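Local coordinates for protein Fe(2+) transporter FeoB (Escherichia coli, PDB 3I8S) that binds GTP through its cytosolic domain and transports ferrous iron across the inner membrane, probably by coupling nucleotide binding to opening of a channel, at residues G7-P12 with Q75-Y80; T17-Q22 with L88-V93; V36-K41 with D56-Y61. One frame throughout, in Å; residues are numbered along the deposited sequence.

Interaction 1. Residues G7-P12 with Q75-Y80; sequences GLIGNP and QIACHY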
loop_
_atom_site.group_PDB
_atom_site.type_symbol
_atom_site.label_atom_id
_atom_site.label_comp_id
_atom_site.label_asym_id
_atom_site.label_seq_id
_atom_site.Cartn_x
_atom_site.Cartn_y
_atom_site.Cartn_z
ATOM N N GLY A 7 4.847 3.608 8.847
ATOM C CA GLY A 7 5.615 2.915 7.818
ATOM C C GLY A 7 5.675 3.800 6.577
ATOM O O GLY A 7 4.606 4.269 6.109
ATOM N N LEU A 8 6.872 4.017 6.047
ATOM C CA LEU A 8 7.035 4.740 4.775
ATOM C C LEU A 8 7.282 3.764 3.615
ATOM O O LEU A 8 8.195 2.930 3.615
ATOM C CB LEU A 8 8.125 5.766 4.925
ATOM C CG LEU A 8 8.309 6.749 3.794
ATOM C CD1 LEU A 8 7.106 7.742 3.750
ATOM C CD2 LEU A 8 9.713 7.396 3.919
ATOM N N ILE A 9 6.383 3.799 2.639
ATOM C CA ILE A 9 6.379 2.761 1.628
ATOM C C ILE A 9 6.073 3.373 0.269
ATOM O O ILE A 9 5.222 4.272 0.158
ATOM C CB ILE A 9 5.326 1.660 1.910
ATOM C CG1 ILE A 9 5.641 0.442 0.978
ATOM C CG2 ILE A 9 3.914 2.280 1.888
ATOM C CD1 ILE A 9 4.957 -0.881 1.313
ATOM N N GLY A 10 6.782 2.874 -0.730
ATOM C CA GLY A 10 6.570 3.280 -2.085
ATOM C C GLY A 10 7.382 2.460 -3.039
ATOM O O GLY A 10 8.155 1.603 -2.640
ATOM N N ASN A 11 7.264 2.787 -4.316
ATOM C CA ASN A 11 8.018 2.126 -5.338
ATOM C C ASN A 11 9.497 2.588 -5.272
ATOM O O ASN A 11 9.811 3.598 -4.659
ATOM C CB ASN A 11 7.468 2.460 -6.732
ATOM C CG ASN A 11 6.138 1.700 -7.069
ATOM O OD1 ASN A 11 5.224 1.529 -6.248
ATOM N ND2 ASN A 11 6.064 1.268 -8.266
ATOM N N PRO A 12 10.378 1.850 -5.939
ATOM C CA PRO A 12 11.786 2.278 -6.038
ATOM C C PRO A 12 11.889 3.643 -6.662
ATOM O O PRO A 12 11.140 3.942 -7.592
ATOM C CB PRO A 12 12.402 1.224 -6.925
ATOM C CG PRO A 12 11.594 0.031 -6.686
ATOM C CD PRO A 12 10.172 0.559 -6.605
ATOM N N GLN A 75 9.019 -8.848 0.197
ATOM C CA GLN A 75 8.563 -9.661 1.344
ATOM C C GLN A 75 8.755 -8.933 2.666
ATOM O O GLN A 75 7.922 -9.015 3.572
ATOM C CB GLN A 75 9.272 -10.988 1.345
ATOM C CG GLN A 75 8.869 -11.762 0.117
ATOM C CD GLN A 75 9.448 -13.101 0.009
ATOM O OE1 GLN A 75 10.477 -13.439 0.615
ATOM N NE2 GLN A 75 8.795 -13.922 -0.820
ATOM N N ILE A 76 9.851 -8.186 2.750
ATOM C CA ILE A 76 10.116 -7.373 3.949
ATOM C C ILE A 76 9.021 -6.332 4.190
ATOM O O ILE A 76 8.502 -6.162 5.314
ATOM C CB ILE A 76 11.523 -6.711 3.862
ATOM C CG1 ILE A 76 12.594 -7.767 3.994
ATOM C CG2 ILE A 76 11.664 -5.595 4.911
ATOM C CD1 ILE A 76 14.021 -7.370 3.484
ATOM N N ALA A 77 8.661 -5.640 3.111
ATOM C CA ALA A 77 7.616 -4.663 3.140
ATOM C C ALA A 77 6.313 -5.315 3.571
ATOM O O ALA A 77 5.674 -4.843 4.508
ATOM C CB ALA A 77 7.469 -4.012 1.751
ATOM N N CYS A 78 5.913 -6.381 2.901
ATOM C CA CYS A 78 4.707 -7.101 3.237
ATOM C C CYS A 78 4.671 -7.612 4.708
ATOM O O CYS A 78 3.694 -7.484 5.417
ATOM C CB CYS A 78 4.585 -8.284 2.285
ATOM S SG CYS A 78 3.062 -9.146 2.433
ATOM N N HIS A 79 5.773 -8.185 5.149
ATOM C CA HIS A 79 5.831 -8.746 6.471
ATOM C C HIS A 79 5.652 -7.621 7.512
ATOM O O HIS A 79 4.913 -7.766 8.468
ATOM C CB HIS A 79 7.174 -9.435 6.641
ATOM C CG HIS A 79 7.437 -9.904 8.029
ATOM N ND1 HIS A 79 8.080 -9.126 8.962
ATOM C CD2 HIS A 79 7.079 -11.033 8.666
ATOM C CE1 HIS A 79 8.162 -9.783 10.097
ATOM N NE2 HIS A 79 7.566 -10.947 9.945
ATOM N N TYR A 80 6.308 -6.492 7.315
ATOM C CA TYR A 80 6.122 -5.365 8.250
ATOM C C TYR A 80 4.679 -4.882 8.284
ATOM O O TYR A 80 4.066 -4.700 9.328
ATOM C CB TYR A 80 7.000 -4.199 7.853
ATOM C CG TYR A 80 6.935 -3.079 8.859
ATOM C CD1 TYR A 80 7.669 -3.149 10.041
ATOM C CD2 TYR A 80 6.119 -1.983 8.635
ATOM C CE1 TYR A 80 7.580 -2.116 10.992
ATOM C CE2 TYR A 80 6.023 -0.947 9.555
ATOM C CZ TYR A 80 6.789 -1.011 10.715
ATOM O OH TYR A 80 6.640 0.002 11.671
#
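Ile9 and Gly7, on the first strand of the Ras-like G domain, meet Ala77 and Tyr80 on helix 72-83, which packs on one face of the central sheet. The methyl CD1 of Ile9 comes 4.0 Å from Ala77 CB, an apolar contact between the end of a branched chain and the shortest of side chains. CG1 of Ile9 stands anti to the backbone N (chi1 -166°), and the chain runs on extended, which carries CD1 out from the strand toward the helix. Less than one turn further along the helix, three residues after Ala77, the ring of Tyr80 lies beside the bare backbone of Gly7. Its CE2 approaches Gly7 CA at 4.3 Å, obliquely to the ring plane. With no side chain on Gly7, this part of the ring can settle directly against the main chain. The CA atoms of Ile9 and Ala77 lie 7.7 Å apart. Further out, Leu104 and Leu108 of helix 98-111 touch Ile9, while Val55 and Leu57 lie close to Tyr80, so the small direct contact is part of a larger buried apolar layer. The same segment continues through Gly10, Asn11 and Pro12, GTP-binding residues at the start of the P-loop; the helix packs against the strand that carries this loop. Within the helix, Tyr80 N bonds to Ile76 O at 3.0 Å.

Interaction 2. Residues T17-Q22 with L88-V93; sequences TTLFNQ and LLINVV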
loop_
_atom_site.group_PDB
_atom_site.type_symbol
_atom_site.label_atom_id
_atom_site.label_comp_id
_atom_site.label_asym_id
_atom_site.label_seq_id
_atom_site.Cartn_x
_atom_site.Cartn_y
_atom_site.Cartn_z
ATOM N N THR A 17 13.051 8.061 -0.252
ATOM C CA THR A 17 14.260 8.315 0.480
ATOM C C THR A 17 14.459 9.791 0.815
ATOM O O THR A 17 14.877 10.118 1.927
ATOM C CB THR A 17 15.479 7.794 -0.257
ATOM O OG1 THR A 17 15.311 6.384 -0.378
ATOM C CG2 THR A 17 16.741 8.116 0.474
ATOM N N THR A 18 14.200 10.670 -0.150
ATOM C CA THR A 18 14.379 12.096 0.122
ATOM C C THR A 18 13.353 12.575 1.158
ATOM O O THR A 18 13.731 13.381 2.039
ATOM C CB THR A 18 14.301 12.949 -1.131
ATOM O OG1 THR A 18 13.033 12.727 -1.753
ATOM C CG2 THR A 18 15.469 12.593 -2.094
ATOM N N LEU A 19 12.120 12.080 1.078
ATOM C CA LEU A 19 11.074 12.415 2.069
ATOM C C LEU A 19 11.504 11.952 3.469
ATOM O O LEU A 19 11.363 12.672 4.454
ATOM C CB LEU A 19 9.689 11.863 1.706
ATOM C CG LEU A 19 8.552 12.231 2.679
ATOM C CD1 LEU A 19 8.525 13.800 2.963
ATOM C CD2 LEU A 19 7.195 11.704 2.161
ATOM N N PHE A 20 12.002 10.733 3.539
ATOM C CA PHE A 20 12.494 10.175 4.800
ATOM C C PHE A 20 13.536 11.108 5.404
ATOM O O PHE A 20 13.435 11.478 6.573
ATOM C CB PHE A 20 13.123 8.789 4.580
ATOM C CG PHE A 20 13.618 8.174 5.837
ATOM C CD1 PHE A 20 12.711 7.592 6.734
ATOM C CD2 PHE A 20 14.938 8.237 6.184
ATOM C CE1 PHE A 20 13.144 7.050 7.926
ATOM C CE2 PHE A 20 15.389 7.678 7.403
ATOM C CZ PHE A 20 14.463 7.087 8.272
ATOM N N ASN A 21 14.523 11.479 4.597
ATOM C CA ASN A 21 15.604 12.340 5.046
ATOM C C ASN A 21 15.120 13.736 5.455
ATOM O O ASN A 21 15.587 14.301 6.440
ATOM C CB ASN A 21 16.679 12.416 3.964
ATOM C CG ASN A 21 17.476 11.154 3.873
ATOM O OD1 ASN A 21 17.576 10.411 4.851
ATOM N ND2 ASN A 21 18.090 10.907 2.702
ATOM N N GLN A 22 14.153 14.262 4.715
ATOM C CA GLN A 22 13.579 15.570 5.011
ATOM C C GLN A 22 12.837 15.566 6.340
ATOM O O GLN A 22 12.931 16.515 7.110
ATOM C CB GLN A 22 12.617 15.970 3.903
ATOM C CG GLN A 22 13.339 16.426 2.671
ATOM C CD GLN A 22 12.436 16.692 1.499
ATOM O OE1 GLN A 22 11.266 16.313 1.479
ATOM N NE2 GLN A 22 13.001 17.316 0.476
ATOM N N LEU A 88 -0.128 3.748 11.096
ATOM C CA LEU A 88 -0.501 4.140 9.755
ATOM C C LEU A 88 0.694 4.079 8.846
ATOM O O LEU A 88 1.827 3.948 9.312
ATOM C CB LEU A 88 -1.068 5.544 9.700
ATOM C CG LEU A 88 -0.161 6.702 9.990
ATOM C CD1 LEU A 88 -0.676 7.958 9.270
ATOM C CD2 LEU A 88 -0.142 6.870 11.482
ATOM N N LEU A 89 0.416 4.250 7.546
ATOM C CA LEU A 89 1.420 4.211 6.494
ATOM C C LEU A 89 1.351 5.515 5.716
ATOM O O LEU A 89 0.261 6.089 5.538
ATOM C CB LEU A 89 1.118 3.089 5.519
ATOM C CG LEU A 89 1.057 1.703 6.059
ATOM C CD1 LEU A 89 0.673 0.795 4.867
ATOM C CD2 LEU A 89 2.412 1.394 6.662
ATOM N N ILE A 90 2.508 6.010 5.288
ATOM C CA ILE A 90 2.581 7.091 4.306
ATOM C C ILE A 90 3.088 6.421 3.070
ATOM O O ILE A 90 4.194 5.833 3.052
ATOM C CB ILE A 90 3.507 8.269 4.715
ATOM C CG1 ILE A 90 2.907 8.949 5.955
ATOM C CG2 ILE A 90 3.662 9.280 3.531
ATOM C CD1 ILE A 90 3.829 9.920 6.581
ATOM N N ASN A 91 2.252 6.470 2.049
ATOM C CA ASN A 91 2.540 5.865 0.771
ATOM C C ASN A 91 2.991 6.919 -0.200
ATOM O O ASN A 91 2.190 7.744 -0.608
ATOM C CB ASN A 91 1.306 5.121 0.271
ATOM C CG ASN A 91 1.473 4.518 -1.134
ATOM O OD1 ASN A 91 2.578 4.126 -1.597
ATOM N ND2 ASN A 91 0.346 4.411 -1.803
ATOM N N VAL A 92 4.275 6.906 -0.509
ATOM C CA VAL A 92 4.888 7.898 -1.433
ATOM C C VAL A 92 4.638 7.477 -2.858
ATOM O O VAL A 92 5.056 6.392 -3.261
ATOM C CB VAL A 92 6.359 8.110 -1.135
ATOM C CG1 VAL A 92 6.865 9.233 -2.001
ATOM C CG2 VAL A 92 6.542 8.415 0.367
ATOM N N VAL A 93 3.903 8.300 -3.602
ATOM C CA VAL A 93 3.440 7.965 -4.940
ATOM C C VAL A 93 3.984 8.955 -5.932
ATOM O O VAL A 93 3.823 10.147 -5.784
ATOM C CB VAL A 93 1.874 7.929 -5.010
ATOM C CG1 VAL A 93 1.359 7.880 -6.506
ATOM C CG2 VAL A 93 1.357 6.768 -4.139
#
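Helix 16-24, whose first residues belong to the P-loop of the G domain, packs on the central sheet by setting Leu19 against Val92 and Ile90 of strand 88-94. A single methyl does the touching: Leu19 CD2 lies 3.8 Å from Val92 CG2. The same CD2 has a more distant approach to Ile90 CG2, at 4.5 Å, so it lies nearer the later of two strand residues whose side chains rise on one face of the sheet. Leu19 sends CG anti to its own amide nitrogen (chi1 -178°), which extends the branch from the helix to the strand, and the leucine and valine side chains meet at an oblique angle. On Val92 the contacting CG2 is the branch beside the backbone N, anti to the carbonyl carbon. At this point the CA atoms of Leu19 and Val92 are 8.4 Å apart. Helix 154-164 completes the apolar layer, with Ile156 and Leu159 against Leu19 and Ile163 against Ile90. Strand 4-10 adds Leu8 beside Val92 and Phe20, and Ile6 beside Ile90. Leu89 and Val93 touch helix 98-111, so strand 88-94 is sandwiched between helical layers. The contact lies beside the nucleotide site: Thr17 at the head of the helix segment binds GTP, and Val92 touches Asn120, another GTP-binding residue. One turn of the helix is closed from Thr17, whose carbonyl O accepts Asn21 N at 3.0 Å.

Interaction 3. Residues V36-K41 with D56-Y61; sequences VTVERK and DLPGTY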
loop_
_atom_site.group_PDB
_atom_site.type_symbol
_atom_site.label_atom_id
_atom_site.label_comp_id
_atom_site.label_asym_id
_atom_site.label_seq_id
_atom_site.Cartn_x
_atom_site.Cartn_y
_atom_site.Cartn_z
ATOM N N VAL A 36 18.245 -10.960 7.875
ATOM C CA VAL A 36 18.728 -10.714 6.523
ATOM C C VAL A 36 19.709 -9.541 6.513
ATOM O O VAL A 36 19.866 -8.838 7.510
ATOM C CB VAL A 36 17.561 -10.446 5.553
ATOM C CG1 VAL A 36 16.614 -11.640 5.516
ATOM C CG2 VAL A 36 16.793 -9.139 5.933
ATOM N N THR A 37 20.359 -9.325 5.377
ATOM C CA THR A 37 21.387 -8.302 5.288
ATOM C C THR A 37 20.825 -6.934 4.813
ATOM O O THR A 37 21.564 -5.934 4.772
ATOM C CB THR A 37 22.591 -8.831 4.430
ATOM O OG1 THR A 37 22.127 -9.226 3.126
ATOM C CG2 THR A 37 23.215 -10.023 5.118
ATOM N N VAL A 38 19.523 -6.867 4.542
ATOM C CA VAL A 38 18.909 -5.689 3.956
ATOM C C VAL A 38 18.865 -4.629 5.069
ATOM O O VAL A 38 18.506 -4.941 6.204
ATOM C CB VAL A 38 17.469 -5.965 3.412
ATOM C CG1 VAL A 38 16.789 -4.666 2.936
ATOM C CG2 VAL A 38 17.488 -7.051 2.307
ATOM N N GLU A 39 19.280 -3.412 4.737
ATOM C CA GLU A 39 19.283 -2.283 5.689
ATOM C C GLU A 39 17.884 -1.885 6.139
ATOM O O GLU A 39 16.936 -1.808 5.331
ATOM C CB GLU A 39 19.977 -1.079 5.056
ATOM C CG GLU A 39 19.814 0.247 5.780
ATOM C CD GLU A 39 19.972 1.431 4.843
ATOM O OE1 GLU A 39 21.089 1.990 4.835
ATOM O OE2 GLU A 39 19.003 1.766 4.089
ATOM N N ARG A 40 17.768 -1.597 7.446
ATOM C CA ARG A 40 16.554 -1.089 8.057
ATOM C C ARG A 40 16.879 0.289 8.624
ATOM O O ARG A 40 17.788 0.392 9.455
ATOM C CB ARG A 40 16.061 -2.032 9.153
ATOM C CG ARG A 40 14.948 -1.446 9.985
ATOM C CD ARG A 40 14.259 -2.442 10.937
ATOM N NE ARG A 40 13.220 -1.734 11.732
ATOM C CZ ARG A 40 12.148 -2.302 12.289
ATOM N NH1 ARG A 40 11.941 -3.616 12.217
ATOM N NH2 ARG A 40 11.292 -1.566 12.961
ATOM N N LYS A 41 16.252 1.322 8.081
ATOM C CA LYS A 41 16.451 2.697 8.542
ATOM C C LYS A 41 15.182 3.141 9.233
ATOM O O LYS A 41 14.097 2.846 8.749
ATOM C CB LYS A 41 16.637 3.665 7.341
ATOM C CG LYS A 41 17.989 3.671 6.574
ATOM C CD LYS A 41 18.243 5.151 6.033
ATOM C CE LYS A 41 18.851 5.260 4.613
ATOM N NZ LYS A 41 20.237 5.787 4.606
ATOM N N ASP A 56 11.423 3.279 7.443
ATOM C CA ASP A 56 11.560 3.360 5.989
ATOM C C ASP A 56 11.502 1.952 5.417
ATOM O O ASP A 56 12.418 1.162 5.657
ATOM C CB ASP A 56 12.897 3.994 5.629
ATOM C CG ASP A 56 13.093 4.143 4.106
ATOM O OD1 ASP A 56 12.126 4.344 3.358
ATOM O OD2 ASP A 56 14.251 4.100 3.712
ATOM N N LEU A 57 10.507 1.637 4.631
ATOM C CA LEU A 57 10.425 0.262 4.106
ATOM C C LEU A 57 11.127 0.159 2.728
ATOM O O LEU A 57 11.165 1.135 1.976
ATOM C CB LEU A 57 8.973 -0.166 4.023
ATOM C CG LEU A 57 8.137 -0.099 5.291
ATOM C CD1 LEU A 57 6.754 -0.631 5.026
ATOM C CD2 LEU A 57 8.869 -0.842 6.430
ATOM N N PRO A 58 11.692 -1.020 2.398
ATOM C CA PRO A 58 12.385 -1.123 1.107
ATOM C C PRO A 58 11.421 -0.825 -0.028
ATOM O O PRO A 58 10.237 -1.094 0.093
ATOM C CB PRO A 58 12.860 -2.575 1.064
ATOM C CG PRO A 58 12.875 -3.013 2.453
ATOM C CD PRO A 58 11.752 -2.285 3.140
ATOM N N GLY A 59 11.914 -0.198 -1.083
ATOM C CA GLY A 59 11.073 0.139 -2.230
ATOM C C GLY A 59 10.536 -1.121 -2.860
ATOM O O GLY A 59 11.244 -2.116 -2.967
ATOM N N THR A 60 9.275 -1.067 -3.304
ATOM C CA THR A 60 8.611 -2.209 -3.880
ATOM C C THR A 60 7.447 -1.788 -4.813
ATOM O O THR A 60 6.825 -0.765 -4.579
ATOM C CB THR A 60 8.095 -3.210 -2.780
ATOM O OG1 THR A 60 7.725 -4.437 -3.405
ATOM C CG2 THR A 60 6.908 -2.657 -1.960
ATOM N N TYR A 61 7.216 -2.606 -5.844
ATOM C CA TYR A 61 6.111 -2.412 -6.781
ATOM C C TYR A 61 4.793 -2.961 -6.192
ATOM O O TYR A 61 3.718 -2.473 -6.506
ATOM C CB TYR A 61 6.421 -3.087 -8.131
ATOM C CG TYR A 61 5.224 -3.097 -9.038
ATOM C CD1 TYR A 61 4.755 -1.929 -9.626
ATOM C CD2 TYR A 61 4.550 -4.298 -9.320
ATOM C CE1 TYR A 61 3.618 -1.942 -10.444
ATOM C CE2 TYR A 61 3.421 -4.307 -10.107
ATOM C CZ TYR A 61 2.984 -3.157 -10.698
ATOM O OH TYR A 61 1.847 -3.220 -11.478
HETATM O O HOH W 1 14.558 0.035 5.874
#
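Lys41 and Asp56 stand side by side where strand 39-46 meets the end of strand 51-56, joining the first switch region to the DxxG (G3) motif Asp56-Leu57-Pro58-Gly59. Their side chains leave on the same face of the sheet, and CB of Lys41 lies 4.1 Å from CB of Asp56. Beyond CB they part. The lysine chain bends at each of its outer torsions and leads away from the loop; its NZ forms a long salt bridge, 3.9 Å to Glu39 OE1. In Asp56, CG is anti to the backbone N (chi1 -179°), and the carboxylate touches Lys16 of the P-loop, whose NZ donates to Leu57 O. In the backbone, Asp56 N donates to Lys41 O over 3.0 Å. This bond is fairly straight, 162° at the hydrogen, with the donor tilted 20° from the carbonyl plane. A water accepts from Lys41 N at 3.1 Å and donates to Glu39 O; it also lies next to Asp56 O, but at a spacing too short to be trusted. Further along, Val38 CG1 approaches the Pro58 ring at CG, 4.3 Å away, a light apolar touch. The two segments are predicted to contribute to the GTP site, here empty of nucleotide. Around them, Phe20 of helix 16-24 lies against Lys41 and Asp56, strand 28-32 supplies Val30 and Gln28 beside Lys41, and helix 72-83 meets Val38 through Ile76 and Pro58 through Asp73.

Overall arrangement
From the N terminus, strand 4-10 opens interaction 1 and helix 16-24 opens interaction 2. The chain then runs through 36-41 and returns at 56-61, so interaction 3 closes the short inner loop. Interaction 1 closes next at 75-80, interaction 2 last at 88-93; these two cross, and interaction 3 nests inside both. Strands 4-10 and 88-94 are neighbours, joined by a probable hydrogen bond from Ile90 N to Gly7 O (2.8 Å), with helices 72-83 and 16-24 packed on opposite faces of their sheet. A probable bond from Leu57 N to Leu8 O (2.8 Å) ties interaction 3 to strand 4-10, and Phe20 links it to helix 16-24. Together they connect P-loop, switch regions and sheet.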